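Side-chain contacts in hemin degrading factor (PDB 4MF9), which binds heme through an axial histidine, takes part in heme trafficking in Pseudomonas aeruginosa and probably also degrades heme: residues A[79-84]-A[113-118]; A[94-99]-A[153-158]; A[263-266]-A[271-274]; A[290-293]-A[298-301]. One frame throughout, in Å; residues are numbered along the deposited sequence.

Contact 1: residues A[79-84]-A[113-118]. With HEM (protoporphyrin IX containing Fe), chain C.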
# COMPACT_ATOMS: atom_id res chain seq x y z
N ILE A 79 -14.92 -2.44 7.89
CA ILE A 79 -13.75 -3.26 8.14
C ILE A 79 -12.53 -2.38 8.34
O ILE A 79 -12.63 -1.14 8.35
CB ILE A 79 -13.48 -4.21 6.95
CG1 ILE A 79 -13.72 -3.49 5.62
CG2 ILE A 79 -14.36 -5.45 7.05
CD1 ILE A 79 -12.49 -2.75 5.06
N MET A 80 -11.39 -2.99 8.46
CA MET A 80 -10.15 -2.29 8.38
C MET A 80 -9.28 -2.88 7.25
O MET A 80 -9.02 -4.05 7.22
CB MET A 80 -9.42 -2.37 9.70
CG MET A 80 -8.15 -1.61 9.77
SD MET A 80 -6.71 -2.40 9.20
CE MET A 80 -6.23 -3.50 10.51
N ALA A 81 -8.86 -2.02 6.35
CA ALA A 81 -8.04 -2.42 5.22
C ALA A 81 -6.59 -2.13 5.57
O ALA A 81 -6.28 -1.06 6.11
CB ALA A 81 -8.45 -1.65 3.95
N LEU A 82 -5.71 -3.08 5.28
CA LEU A 82 -4.30 -2.93 5.60
C LEU A 82 -3.45 -3.14 4.36
O LEU A 82 -3.44 -4.23 3.79
CB LEU A 82 -3.86 -3.93 6.69
CG LEU A 82 -2.59 -3.69 7.52
CD1 LEU A 82 -2.60 -4.64 8.73
CD2 LEU A 82 -1.30 -3.88 6.75
N THR A 83 -2.74 -2.09 3.96
CA THR A 83 -1.84 -2.18 2.82
C THR A 83 -0.50 -1.59 3.23
O THR A 83 -0.47 -0.54 3.84
CB THR A 83 -2.38 -1.38 1.65
OG1 THR A 83 -3.66 -1.92 1.29
CG2 THR A 83 -1.44 -1.43 0.47
N ARG A 84 0.59 -2.27 2.90
CA ARG A 84 1.90 -1.78 3.31
C ARG A 84 2.96 -2.10 2.28
O ARG A 84 2.75 -2.86 1.34
CB ARG A 84 2.32 -2.42 4.65
CG ARG A 84 2.63 -3.91 4.52
CD ARG A 84 3.26 -4.49 5.77
NE ARG A 84 4.55 -3.88 6.05
CZ ARG A 84 5.16 -3.94 7.23
NH1 ARG A 84 4.59 -4.59 8.25
NH2 ARG A 84 6.33 -3.35 7.40
N PRO A 113 -15.08 7.87 0.54
CA PRO A 113 -14.31 8.82 1.35
C PRO A 113 -13.44 8.13 2.40
O PRO A 113 -12.64 8.80 3.06
CB PRO A 113 -15.41 9.65 2.04
CG PRO A 113 -16.66 9.39 1.26
CD PRO A 113 -16.53 7.99 0.77
N ASP A 114 -13.58 6.82 2.56
CA ASP A 114 -12.80 6.11 3.57
C ASP A 114 -11.90 5.04 2.98
O ASP A 114 -10.68 5.25 2.87
CB ASP A 114 -13.73 5.53 4.64
CG ASP A 114 -14.49 6.60 5.39
OD1 ASP A 114 -13.94 7.16 6.36
OD2 ASP A 114 -15.63 6.89 4.99
N ILE A 115 -12.47 3.90 2.59
CA ILE A 115 -11.70 2.92 1.84
C ILE A 115 -11.54 3.40 0.39
O ILE A 115 -12.53 3.65 -0.31
CB ILE A 115 -12.33 1.50 1.88
CG1 ILE A 115 -12.61 1.06 3.33
CG2 ILE A 115 -11.43 0.51 1.16
CD1 ILE A 115 -11.37 1.00 4.19
N ASP A 116 -10.30 3.53 -0.06
CA ASP A 116 -10.00 4.15 -1.36
C ASP A 116 -8.77 3.40 -1.86
O ASP A 116 -7.68 3.56 -1.32
CB ASP A 116 -9.70 5.64 -1.15
CG ASP A 116 -9.64 6.44 -2.45
OD1 ASP A 116 -10.21 6.01 -3.48
OD2 ASP A 116 -9.03 7.54 -2.41
N LEU A 117 -8.96 2.55 -2.86
CA LEU A 117 -7.94 1.59 -3.23
C LEU A 117 -7.79 1.52 -4.74
O LEU A 117 -8.77 1.64 -5.48
CB LEU A 117 -8.33 0.18 -2.71
CG LEU A 117 -8.35 -0.08 -1.20
CD1 LEU A 117 -9.08 -1.39 -0.87
CD2 LEU A 117 -6.94 -0.16 -0.67
N ARG A 118 -6.56 1.31 -5.20
CA ARG A 118 -6.34 0.98 -6.60
C ARG A 118 -5.68 -0.39 -6.61
O ARG A 118 -4.59 -0.56 -6.05
CB ARG A 118 -5.41 1.99 -7.28
CG ARG A 118 -5.82 3.45 -7.08
CD ARG A 118 -7.21 3.75 -7.61
NE ARG A 118 -7.61 5.14 -7.34
CZ ARG A 118 -8.48 5.50 -6.40
NH1 ARG A 118 -9.09 4.58 -5.65
NH2 ARG A 118 -8.77 6.79 -6.22
CHA HEM C . -3.42 10.31 -7.92
CHB HEM C . -8.14 10.70 -7.65
CHC HEM C . -8.57 6.68 -10.25
CHD HEM C . -3.93 5.79 -9.44
C1A HEM C . -4.68 10.81 -7.70
C2A HEM C . -4.98 12.08 -7.14
C3A HEM C . -6.28 12.19 -7.09
C4A HEM C . -6.80 10.98 -7.56
CMA HEM C . -7.04 13.37 -6.55
CAA HEM C . -4.04 13.15 -6.72
CBA HEM C . -4.32 14.58 -7.24
CGA HEM C . -3.97 14.60 -8.69
O1A HEM C . -4.71 15.11 -9.52
O2A HEM C . -2.94 14.07 -9.01
C1B HEM C . -8.60 9.62 -8.37
C2B HEM C . -9.99 9.47 -8.57
C3B HEM C . -10.16 8.37 -9.30
C4B HEM C . -8.81 7.82 -9.54
CMB HEM C . -11.05 10.42 -8.08
CAB HEM C . -11.51 7.90 -9.74
CBB HEM C . -11.85 6.67 -9.96
C1C HEM C . -7.36 6.08 -10.29
C2C HEM C . -7.08 4.91 -10.97
C3C HEM C . -5.77 4.64 -10.76
C4C HEM C . -5.22 5.66 -9.92
CMC HEM C . -8.04 4.12 -11.81
CAC HEM C . -5.06 3.50 -11.29
CBC HEM C . -3.87 3.28 -10.81
C1D HEM C . -3.38 6.99 -8.97
C2D HEM C . -1.93 7.21 -8.70
C3D HEM C . -1.82 8.47 -8.30
C4D HEM C . -3.18 9.01 -8.30
CMD HEM C . -0.76 6.26 -8.85
CAD HEM C . -0.54 9.17 -7.90
CBD HEM C . -0.10 10.09 -9.04
CGD HEM C . 1.29 10.63 -9.07
O1D HEM C . 1.38 11.83 -9.22
O2D HEM C . 2.30 9.95 -8.98
NA HEM C . -5.81 10.13 -7.94
NB HEM C . -7.92 8.63 -8.97
NC HEM C . -6.25 6.49 -9.69
ND HEM C . -4.06 8.09 -8.70
FE HEM C . -5.87 8.34 -8.88
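Two antiparallel sheets of the HemS/ChuX fold pack face to face here, with Ile79, Ala81 and Thr83 on strand 78-84 set against Ile115 and Leu117, on the run that leads into and along strand 117-120. No hydrogen bond crosses the gap, and the meeting is one of aliphatic branches. Ile115 does most of the touching with its delta methyl: CD1 lies 4.0 Å from Ile79 CD1 and also 4.0 Å from Ala81 CB. The two isoleucines cross at about a right angle. Ile79 has its CG1 in the crowded position between backbone N and carbonyl carbon (chi1 41°), and from there CD1 reaches across to the other sheet. Farther along the strand, Leu117 CD2 comes to 4.2 Å from Thr83 OG1, whose hydroxyl is engaged in a hydrogen bond with Gln273.

The alternation of strand 117-120 turns Arg118 to the heme. Its NE is 3.0 Å from the porphyrin nitrogen NC, and the guanidinium meets the macrocycle with its edge. Two acceptors hold NH1 on the far side: Asp116 OD1 at 2.8 Å, in a salt bridge approached from above the carboxylate plane, and Leu117 O at 3.0 Å. Asp116 is thus a second-shell residue that positions a heme ligand-pocket side chain, and its charge would probably steady the cation.

Strand 78-84 runs between strands 151-157 and 88-93 in one sheet, while strand 117-120 lies between 107-110 and 271-277 in the other.

Contact 2: residues A[94-99]-A[153-158]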
# COMPACT_ATOMS: atom_id res chain seq x y z
N GLY A 94 -13.51 1.52 7.31
CA GLY A 94 -14.72 1.86 6.58
C GLY A 94 -15.29 0.66 5.86
O GLY A 94 -14.67 -0.40 5.81
N PRO A 95 -16.49 0.80 5.28
CA PRO A 95 -17.08 -0.28 4.48
C PRO A 95 -16.30 -0.52 3.18
O PRO A 95 -15.83 0.44 2.57
CB PRO A 95 -18.47 0.26 4.17
CG PRO A 95 -18.28 1.76 4.14
CD PRO A 95 -17.32 2.02 5.26
N TYR A 96 -16.18 -1.78 2.76
CA TYR A 96 -15.45 -2.09 1.52
C TYR A 96 -16.31 -1.83 0.28
O TYR A 96 -16.83 -2.75 -0.34
CB TYR A 96 -14.94 -3.54 1.52
CG TYR A 96 -13.64 -3.77 0.77
CD1 TYR A 96 -12.41 -3.64 1.42
CD2 TYR A 96 -13.63 -4.11 -0.58
CE1 TYR A 96 -11.21 -3.85 0.74
CE2 TYR A 96 -12.44 -4.32 -1.26
CZ TYR A 96 -11.24 -4.19 -0.59
OH TYR A 96 -10.06 -4.40 -1.29
N ARG A 97 -16.48 -0.57 -0.04
CA ARG A 97 -17.21 -0.09 -1.20
C ARG A 97 -16.73 1.30 -1.60
O ARG A 97 -16.15 1.95 -0.78
CB ARG A 97 -18.68 0.01 -0.86
CG ARG A 97 -18.96 1.05 0.16
CD ARG A 97 -20.41 1.44 0.21
NE ARG A 97 -20.67 2.15 1.43
CZ ARG A 97 -20.79 3.45 1.53
NH1 ARG A 97 -20.68 4.21 0.45
NH2 ARG A 97 -21.00 4.00 2.70
N GLU A 98 -16.96 1.73 -2.83
CA GLU A 98 -17.70 1.04 -3.85
C GLU A 98 -16.74 0.33 -4.76
O GLU A 98 -15.83 0.93 -5.22
CB GLU A 98 -18.55 2.02 -4.67
CG GLU A 98 -19.61 2.79 -3.92
CD GLU A 98 -20.76 1.91 -3.43
OE1 GLU A 98 -21.05 0.88 -4.08
OE2 GLU A 98 -21.37 2.25 -2.38
N VAL A 99 -16.92 -0.96 -4.98
CA VAL A 99 -15.98 -1.79 -5.73
C VAL A 99 -16.35 -1.91 -7.21
O VAL A 99 -17.47 -2.27 -7.54
CB VAL A 99 -15.89 -3.21 -5.13
CG1 VAL A 99 -15.01 -4.09 -5.99
CG2 VAL A 99 -15.36 -3.14 -3.71
N HIS A 153 -2.39 -7.29 0.30
CA HIS A 153 -3.50 -6.52 0.84
C HIS A 153 -4.24 -7.40 1.84
O HIS A 153 -4.42 -8.61 1.59
CB HIS A 153 -4.45 -6.19 -0.32
CG HIS A 153 -5.61 -5.32 0.06
ND1 HIS A 153 -5.47 -4.11 0.71
CD2 HIS A 153 -6.94 -5.48 -0.15
CE1 HIS A 153 -6.67 -3.57 0.89
NE2 HIS A 153 -7.57 -4.38 0.38
N LYS A 154 -4.70 -6.82 2.94
CA LYS A 154 -5.48 -7.59 3.92
C LYS A 154 -6.68 -6.79 4.34
O LYS A 154 -6.60 -5.56 4.43
CB LYS A 154 -4.64 -7.91 5.17
CG LYS A 154 -3.46 -8.80 4.92
CD LYS A 154 -2.47 -8.73 6.08
CE LYS A 154 -1.37 -9.77 5.89
NZ LYS A 154 -0.29 -9.61 6.89
N VAL A 155 -7.79 -7.47 4.62
CA VAL A 155 -8.93 -6.79 5.22
C VAL A 155 -9.39 -7.50 6.48
O VAL A 155 -9.62 -8.71 6.49
CB VAL A 155 -10.08 -6.44 4.20
CG1 VAL A 155 -9.64 -6.65 2.74
CG2 VAL A 155 -11.35 -7.14 4.49
N PHE A 156 -9.45 -6.73 7.56
CA PHE A 156 -9.72 -7.27 8.88
C PHE A 156 -11.12 -6.92 9.32
O PHE A 156 -11.56 -5.78 9.19
CB PHE A 156 -8.70 -6.72 9.88
CG PHE A 156 -7.37 -7.42 9.83
CD1 PHE A 156 -6.42 -7.06 8.89
CD2 PHE A 156 -7.08 -8.45 10.73
CE1 PHE A 156 -5.19 -7.71 8.84
CE2 PHE A 156 -5.85 -9.10 10.68
CZ PHE A 156 -4.91 -8.73 9.73
N LEU A 157 -11.85 -7.92 9.83
CA LEU A 157 -13.12 -7.62 10.48
C LEU A 157 -12.85 -6.88 11.79
O LEU A 157 -11.89 -7.17 12.50
CB LEU A 157 -13.94 -8.89 10.70
CG LEU A 157 -14.88 -9.32 9.57
CD1 LEU A 157 -14.12 -9.90 8.38
CD2 LEU A 157 -15.91 -10.30 10.11
N ALA A 158 -13.67 -5.93 12.13
CA ALA A 158 -13.49 -5.23 13.36
C ALA A 158 -14.75 -5.20 14.20
O ALA A 158 -15.64 -5.94 13.96
CB ALA A 158 -12.94 -3.86 13.11
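Tyr96 and His153 make the polar part of this contact. Their side chains come from opposite directions, and Tyr96 OH lies 3.0 Å from His153 NE2 in a hydrogen bond in which either partner could be the donor. The two rings meet edge to edge: NE2 is near the plane of the phenol, and the hydroxyl is near the plane of the imidazole. His153 holds its CG anti to the backbone N (chi1 -177°), which carries the ring off the strand toward the loop. Its other nitrogen, ND1, is hydrogen-bonded to Thr83 OG1, so the imidazole is gripped at both ends and its rotation is fixed in a buried place.

The apolar part is smaller. Val155, two residues on and on the same side of its strand, sends CG1 to 3.8 Å from Tyr96 CE1, and the two side chains cross at about a right angle. Ile79, Leu73, Leu117 and Leu119 also touch the Tyr96 side chain.

Backbone bonding shapes the loop that delivers the tyrosine. Tyr96 is the centre of an inverse gamma turn, closed by Arg97 N donating to Pro95 O over 2.9 Å, and a cis peptide follows between Arg97 and Glu98.

The chain turns a corner at Gly94, and the loop that follows leads from strand 88-93 of one sheet to strand 99-101 of the other. Tyr96 points back from it between the sheets, onto strand 151-157, which lies between strands 138-146 and 78-84, with strand 117-120 facing it.

Contact 3: residues A[263-266]-A[271-274]. With HEM (protoporphyrin IX containing Fe), chain C.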
# COMPACT_ATOMS: atom_id res chain seq x y z
N MET A 263 -3.81 13.97 1.34
CA MET A 263 -3.94 12.63 0.80
C MET A 263 -2.66 11.86 1.06
O MET A 263 -1.62 12.37 0.81
CB MET A 263 -4.21 12.66 -0.69
CG MET A 263 -5.45 13.38 -1.07
SD MET A 263 -5.82 13.43 -2.80
CE MET A 263 -6.35 11.75 -2.98
N VAL A 264 -2.78 10.66 1.57
CA VAL A 264 -1.66 9.85 1.84
C VAL A 264 -1.76 8.54 1.06
O VAL A 264 -2.65 7.80 1.33
CB VAL A 264 -1.55 9.54 3.37
CG1 VAL A 264 -0.40 8.65 3.66
CG2 VAL A 264 -1.50 10.79 4.21
N PHE A 265 -0.83 8.31 0.14
CA PHE A 265 -0.80 7.13 -0.73
C PHE A 265 0.25 6.17 -0.21
O PHE A 265 1.42 6.54 -0.08
CB PHE A 265 -0.39 7.52 -2.17
CG PHE A 265 -1.47 8.19 -2.98
CD1 PHE A 265 -1.96 9.44 -2.63
CD2 PHE A 265 -1.96 7.58 -4.13
CE1 PHE A 265 -2.94 10.05 -3.40
CE2 PHE A 265 -2.94 8.19 -4.89
CZ PHE A 265 -3.43 9.42 -4.52
N VAL A 266 -0.11 4.96 0.05
CA VAL A 266 0.82 3.92 0.39
C VAL A 266 0.51 2.63 -0.34
O VAL A 266 -0.54 2.17 -0.29
CB VAL A 266 0.80 3.65 1.92
CG1 VAL A 266 1.59 2.42 2.29
CG2 VAL A 266 1.36 4.85 2.67
N CYS A 271 -1.01 -3.03 -5.10
CA CYS A 271 -2.11 -2.40 -4.40
C CYS A 271 -1.68 -1.05 -3.90
O CYS A 271 -0.58 -0.89 -3.37
CB CYS A 271 -2.57 -3.29 -3.24
SG CYS A 271 -4.06 -2.73 -2.38
N ILE A 272 -2.54 -0.05 -4.10
CA ILE A 272 -2.31 1.26 -3.52
C ILE A 272 -3.52 1.64 -2.68
O ILE A 272 -4.65 1.51 -3.14
CB ILE A 272 -2.03 2.33 -4.59
CG1 ILE A 272 -0.78 1.95 -5.40
CG2 ILE A 272 -1.92 3.70 -3.95
CD1 ILE A 272 -0.63 2.70 -6.73
N GLN A 273 -3.26 2.10 -1.46
CA GLN A 273 -4.30 2.49 -0.52
C GLN A 273 -4.13 3.97 -0.17
O GLN A 273 -3.01 4.45 0.02
CB GLN A 273 -4.20 1.64 0.75
CG GLN A 273 -5.27 1.91 1.80
CD GLN A 273 -5.37 0.77 2.83
OE1 GLN A 273 -5.45 -0.41 2.48
NE2 GLN A 273 -5.36 1.14 4.10
N ILE A 274 -5.24 4.69 -0.08
CA ILE A 274 -5.22 6.15 0.01
C ILE A 274 -6.07 6.61 1.19
O ILE A 274 -7.15 6.07 1.43
CB ILE A 274 -5.78 6.79 -1.30
CG1 ILE A 274 -5.10 6.20 -2.53
CG2 ILE A 274 -5.60 8.29 -1.30
CD1 ILE A 274 -5.91 6.34 -3.82
CHA HEM C . -3.42 10.31 -7.92
CHB HEM C . -8.14 10.70 -7.65
CHC HEM C . -8.57 6.68 -10.25
CHD HEM C . -3.93 5.79 -9.44
C1A HEM C . -4.68 10.81 -7.70
C2A HEM C . -4.98 12.08 -7.14
C3A HEM C . -6.28 12.19 -7.09
C4A HEM C . -6.80 10.98 -7.56
CMA HEM C . -7.04 13.37 -6.55
CAA HEM C . -4.04 13.15 -6.72
CBA HEM C . -4.32 14.58 -7.24
CGA HEM C . -3.97 14.60 -8.69
O1A HEM C . -4.71 15.11 -9.52
O2A HEM C . -2.94 14.07 -9.01
C1B HEM C . -8.60 9.62 -8.37
C2B HEM C . -9.99 9.47 -8.57
C3B HEM C . -10.16 8.37 -9.30
C4B HEM C . -8.81 7.82 -9.54
CMB HEM C . -11.05 10.42 -8.08
CAB HEM C . -11.51 7.90 -9.74
CBB HEM C . -11.85 6.67 -9.96
C1C HEM C . -7.36 6.08 -10.29
C2C HEM C . -7.08 4.91 -10.97
C3C HEM C . -5.77 4.64 -10.76
C4C HEM C . -5.22 5.66 -9.92
CMC HEM C . -8.04 4.12 -11.81
CAC HEM C . -5.06 3.50 -11.29
CBC HEM C . -3.87 3.28 -10.81
C1D HEM C . -3.38 6.99 -8.97
C2D HEM C . -1.93 7.21 -8.70
C3D HEM C . -1.82 8.47 -8.30
C4D HEM C . -3.18 9.01 -8.30
CMD HEM C . -0.76 6.26 -8.85
CAD HEM C . -0.54 9.17 -7.90
CBD HEM C . -0.10 10.09 -9.04
CGD HEM C . 1.29 10.63 -9.07
O1D HEM C . 1.38 11.83 -9.22
O2D HEM C . 2.30 9.95 -8.98
NA HEM C . -5.81 10.13 -7.94
NB HEM C . -7.92 8.63 -8.97
NC HEM C . -6.25 6.49 -9.69
ND HEM C . -4.06 8.09 -8.70
FE HEM C . -5.87 8.34 -8.88
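The Phe265 ring carries Ile274 over one face: CG1 stands 3.9 Å from the ring centroid and 19° off the normal, a CH-pi contact. CG1 is offset toward the rim, and Ile274 CD1 lies 3.7 Å from Phe265 CE2. Phe265 and Ile274 are a non-hydrogen-bonded antiparallel pair, and their side chains run side by side in the same direction. Ile272 CG2 reaches the ring obliquely at 3.9 Å from Phe265 CD2. Heme also meets the ring obliquely, with Phe265 CZ 3.5 Å from the heme meso carbon CHA. Phe337 of the next strand meets the same ring with planes at about 55°.

Met263 follows along the heme side of the sheet. Its chain bends at the sulfur (chi3 74°), bringing CE to 3.9 Å from Ile274 CG2, while SD lies 3.9 Å from the porphyrin methyl CMA.

Val266 and Gln273 form the hydrogen-bonded pair: Val266 N donates to Gln273 O at 2.9 Å and Gln273 N to Val266 O at 3.0 Å. Their side chains leave from the sheet face turned away from the heme. Gln273 extends across to the other sheet, where OE1 is hydrogen-bonded to Thr83 OG1 and NE2 to Ala81 O and His90 ND1.

This is an antiparallel beta hairpin, strands 262-268 and 271-277, with apolar side chains of one face forming a wall of the heme pocket.

Contact 4: residues A[290-293]-A[298-301]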
# COMPACT_ATOMS: atom_id res chain seq x y z
N ASN A 290 4.09 7.87 13.61
CA ASN A 290 2.76 7.29 13.52
C ASN A 290 1.63 8.31 13.45
O ASN A 290 1.65 9.32 14.15
CB ASN A 290 2.50 6.36 14.73
CG ASN A 290 3.60 5.34 14.91
OD1 ASN A 290 3.64 4.31 14.21
ND2 ASN A 290 4.51 5.60 15.85
N VAL A 291 0.66 8.03 12.58
CA VAL A 291 -0.63 8.72 12.63
C VAL A 291 -1.57 7.78 13.37
O VAL A 291 -1.64 6.59 13.05
CB VAL A 291 -1.17 9.01 11.22
CG1 VAL A 291 -2.57 9.61 11.29
CG2 VAL A 291 -0.24 9.96 10.49
N LEU A 292 -2.34 8.30 14.31
CA LEU A 292 -3.14 7.45 15.16
C LEU A 292 -4.52 7.96 15.42
O LEU A 292 -4.90 8.25 16.51
CB LEU A 292 -2.42 7.20 16.47
CG LEU A 292 -1.09 6.53 16.36
CD1 LEU A 292 -0.43 6.71 17.69
CD2 LEU A 292 -1.23 5.08 16.01
N ASP A 293 -5.25 8.07 14.37
CA ASP A 293 -6.59 8.66 14.43
C ASP A 293 -7.65 7.56 14.44
O ASP A 293 -7.38 6.42 14.04
CB ASP A 293 -6.80 9.61 13.24
CG ASP A 293 -6.00 10.90 13.38
OD1 ASP A 293 -5.75 11.32 14.52
OD2 ASP A 293 -5.62 11.48 12.35
N LEU A 298 -1.30 5.15 10.52
CA LEU A 298 -0.21 5.09 9.59
C LEU A 298 1.04 4.82 10.39
O LEU A 298 1.27 5.49 11.33
CB LEU A 298 -0.11 6.41 8.81
CG LEU A 298 1.02 6.53 7.81
CD1 LEU A 298 0.62 5.86 6.53
CD2 LEU A 298 1.50 7.96 7.55
N HIS A 299 1.85 3.88 9.97
CA HIS A 299 3.07 3.55 10.68
C HIS A 299 4.24 3.64 9.71
O HIS A 299 4.39 2.80 8.81
CB HIS A 299 2.96 2.15 11.33
CG HIS A 299 1.74 1.99 12.19
ND1 HIS A 299 1.53 2.72 13.34
CD2 HIS A 299 0.66 1.18 12.06
CE1 HIS A 299 0.38 2.37 13.89
NE2 HIS A 299 -0.17 1.44 13.13
N LEU A 300 5.07 4.67 9.90
CA LEU A 300 6.19 4.98 9.00
C LEU A 300 7.57 4.77 9.64
O LEU A 300 7.97 5.49 10.57
CB LEU A 300 6.06 6.42 8.47
CG LEU A 300 7.23 7.00 7.67
CD1 LEU A 300 7.48 6.20 6.40
CD2 LEU A 300 7.02 8.48 7.35
N LYS A 301 8.34 3.87 9.11
CA LYS A 301 9.65 3.63 9.54
C LYS A 301 10.61 4.65 8.90
O LYS A 301 11.21 4.41 7.89
CB LYS A 301 10.01 2.20 9.16
CG LYS A 301 11.22 1.56 9.77
CD LYS A 301 11.50 2.04 11.16
CE LYS A 301 11.19 0.98 12.17
NZ LYS A 301 11.99 -0.19 11.83
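Asn290 and His299 face each other as a non-hydrogen-bonded antiparallel pair, and their side chains close the gap between them. His299 ND1 donates to Asn290 OD1 over 2.8 Å with a nearly straight bond, 164° at the hydrogen. The oxygen lies close to the imidazole plane, at the ring edge, whereas the donor is tilted 29° from the plane of the amide carbonyl. The amide and ring planes stand 64° apart. Leu292 then brings CD2 to 3.8 Å from His299 CE1, reaching the ring obliquely.

On the reverse side of the sheet the side chains of Val291 and Leu298 meet through carbon atoms, CB to CB at 3.7 Å, with Val291 CG2 also 4.0 Å from Leu298 CD2. Their backbones hold the register: Val291 N donates to Leu298 O, and Leu298 N to Val291 O, each at 2.9 Å.

Farther out, Asn290 ND2 is hydrogen-bonded to Lys283 O of strand 282-285, which fixes which way round the amide lies. Leu298 rests on Phe252 of helix 247-258, and His299 also touches Trp288. Backbone bonds of His299 with Val89 and Lys301 with His87 join strand 296-301 to strand 88-93 and the residue just before it.

The bond to OD1 implies that His299 carries a proton on ND1. Accepting from His299 and donating to Lys283 O, the amide works as a two-way link between strands, while the Val291 and Leu298 face is apolar.

In the fold
Contacts 1 and 2 lie between the two sheets, and contact 3 has one face there and the other on the heme. Contact 4 lies toward one end of the sheet that also holds 78-84 and 151-157, farther from the heme, with two of its touching residues partly exposed. Contacts 1 and 2 hold neighbouring strands, 78-84 and 151-157; contacts 1 and 3 hold neighbours in the other sheet, 117-120 and 271-277, and both reach the heme. Contacts 3 and 4 are both hairpins joined by backbone hydrogen bonds, and Leu298 packs on Val264 and Val266. By contrast, across its two segments contact 1 is chiefly aliphatic, and contact 2 adds a tyrosine-histidine bond to a similar setting.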